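Local atomic coordinates of uncharacterized peroxidase-related protein (Silicibacter sp., PDB entry 2PFX), a protein that is of uncharacterised function but, as a peroxidase-related member of the AhpD-like clan, is probably an oxidoreductase. Residues N84-C89 with V174-A179. Sequence-based numbering, arbitrary orientation.
Sequences NKCFYC and VASATA
Cys86 and Ser176 bring the two backbones within 5.9 Å, CA to CA, where the turn leading into helix 87-101 passes the last turns of helix 155-178; Tyr88 CA and Ala175 CA lie 6.5 Å apart. Before this approach, Lys85 closes helix 70-84 in a Schellman motif; its positive phi of 52° ends the helical run, and Cys86 directly after it is the N-cap of helix 87-101.

Ala175 gives the apolar half of the contact. Its side chain is a single methyl, small enough to let the helices approach, and Ala175 CB rests 3.8 Å from Cys86 SG and 3.9 Å from Tyr88 CB. With CG of Tyr88 anti to the backbone N (chi1 179°), the phenol runs away from Ala175, and its hydroxyl bonds to Val40 N. Ser176 supplies the polar half. Ser176 OG lies 3.7 Å from Cys86 SG, a van der Waals approach, and its main polar partners are two waters, with a weak bond to Asn172 O, one turn back in its own helix, beside them. One water, 2.7 Å from Ser176 OG, donates to Asn84 O; the other joins the hydroxyl to Lys85 O and Phe87 N, so a single small side chain serves the backbone of a turn that it does not bond directly.

Cys86 SG weakly caps the helix by accepting from Cys89 N at 3.7 Å. Cys86 SG lies 3.5 Å from Cys89 SG, too far for a disulfide. Cys86, Phe87, Tyr88 and Cys89 form a CXXC motif at a helix N-terminus, like the redox-active pair of AhpD; a similar role is probable here. Helix 155-178 packs beside this dithiol in the all-helical AhpD-like fold.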
loop_
_atom_site.group_PDB
_atom_site.type_symbol
_atom_site.label_atom_id
_atom_site.label_comp_id
_atom_site.label_asym_id
_atom_site.label_seq_id
_atom_site.Cartn_x
_atom_site.Cartn_y
_atom_site.Cartn_z
ATOM N N ASN A 84 9.394 8.854 5.254
ATOM C CA ASN A 84 8.259 9.754 5.431
ATOM C C ASN A 84 8.285 10.983 4.530
ATOM O O ASN A 84 7.314 11.766 4.550
ATOM C CB ASN A 84 8.188 10.254 6.875
ATOM C CG ASN A 84 7.828 9.129 7.828
ATOM O OD1 ASN A 84 7.065 8.229 7.491
ATOM N ND2 ASN A 84 8.385 9.207 9.008
ATOM N N LYS A 85 9.323 11.142 3.738
ATOM C CA LYS A 85 9.470 12.253 2.794
ATOM C C LYS A 85 9.276 13.606 3.459
ATOM O O LYS A 85 8.576 14.517 3.000
ATOM C CB LYS A 85 8.528 12.054 1.601
ATOM C CG LYS A 85 8.684 10.719 0.909
ATOM C CD LYS A 85 8.559 10.660 -0.595
ATOM C CE LYS A 85 9.840 10.305 -1.328
ATOM N NZ LYS A 85 9.862 8.964 -1.980
ATOM N N CYS A 86 9.958 13.732 4.595
ATOM C CA CYS A 86 9.992 14.948 5.373
ATOM C C CYS A 86 11.095 15.898 4.932
ATOM O O CYS A 86 12.256 15.736 5.270
ATOM C CB CYS A 86 10.194 14.613 6.857
ATOM S SG CYS A 86 10.026 16.174 7.809
ATOM N N PHE A 87 10.734 16.925 4.171
ATOM C CA PHE A 87 11.675 17.934 3.692
ATOM C C PHE A 87 12.521 18.561 4.788
ATOM O O PHE A 87 13.743 18.629 4.609
ATOM C CB PHE A 87 10.898 19.040 2.936
ATOM C CG PHE A 87 11.784 20.091 2.292
ATOM C CD1 PHE A 87 12.771 19.815 1.370
ATOM C CD2 PHE A 87 11.619 21.419 2.662
ATOM C CE1 PHE A 87 13.582 20.806 0.854
ATOM C CE2 PHE A 87 12.405 22.410 2.133
ATOM C CZ PHE A 87 13.403 22.125 1.214
ATOM N N TYR A 88 11.917 19.046 5.874
ATOM C CA TYR A 88 12.647 19.728 6.931
ATOM C C TYR A 88 13.800 18.821 7.388
ATOM O O TYR A 88 14.959 19.218 7.516
ATOM C CB TYR A 88 11.763 20.150 8.133
ATOM C CG TYR A 88 12.585 20.843 9.207
ATOM C CD1 TYR A 88 13.279 20.227 10.242
ATOM C CD2 TYR A 88 12.666 22.242 9.190
ATOM C CE1 TYR A 88 14.006 20.897 11.175
ATOM C CE2 TYR A 88 13.400 22.939 10.126
ATOM C CZ TYR A 88 14.072 22.271 11.119
ATOM O OH TYR A 88 14.807 22.909 12.085
ATOM N N CYS A 89 13.392 17.618 7.770
ATOM C CA CYS A 89 14.281 16.739 8.514
ATOM C C CYS A 89 15.318 16.171 7.560
ATOM O O CYS A 89 16.456 15.940 7.960
ATOM C CB CYS A 89 13.441 15.648 9.190
ATOM S SG CYS A 89 12.287 16.293 10.444
ATOM N N VAL A 174 5.128 16.255 12.508
ATOM C CA VAL A 174 4.869 17.636 12.909
ATOM C C VAL A 174 5.382 18.592 11.849
ATOM O O VAL A 174 4.724 19.557 11.438
ATOM C CB VAL A 174 5.530 17.881 14.272
ATOM C CG1 VAL A 174 5.453 19.375 14.610
ATOM C CG2 VAL A 174 4.878 17.037 15.355
ATOM N N ALA A 175 6.602 18.328 11.366
ATOM C CA ALA A 175 7.194 19.251 10.404
ATOM C C ALA A 175 6.390 19.279 9.118
ATOM O O ALA A 175 6.062 20.336 8.600
ATOM C CB ALA A 175 8.654 18.894 10.124
ATOM N N SER A 176 6.067 18.090 8.622
ATOM C CA SER A 176 5.352 18.047 7.345
ATOM C C SER A 176 3.939 18.592 7.524
ATOM O O SER A 176 3.427 19.302 6.670
ATOM C CB SER A 176 5.344 16.637 6.761
ATOM O OG SER A 176 6.633 16.281 6.308
ATOM N N ALA A 177 3.286 18.297 8.634
ATOM C CA ALA A 177 1.911 18.768 8.763
ATOM C C ALA A 177 1.834 20.284 8.893
ATOM O O ALA A 177 0.798 20.878 8.566
ATOM C CB ALA A 177 1.244 18.122 9.972
ATOM N N THR A 178 2.895 20.914 9.395
ATOM C CA THR A 178 2.837 22.361 9.595
ATOM C C THR A 178 3.569 23.166 8.528
ATOM O O THR A 178 3.665 24.395 8.614
ATOM C CB THR A 178 3.392 22.737 10.978
ATOM O OG1 THR A 178 4.782 22.404 11.084
ATOM C CG2 THR A 178 2.632 21.970 12.057
ATOM N N ALA A 179 4.092 22.470 7.523
ATOM C CA ALA A 179 4.907 23.047 6.479
ATOM C C ALA A 179 6.104 23.771 7.077
ATOM O O ALA A 179 6.447 24.895 6.711
ATOM C CB ALA A 179 4.072 23.962 5.604
HETATM O O HOH W 1 6.596 13.597 6.492
HETATM O O HOH W 2 7.632 17.473 3.915
#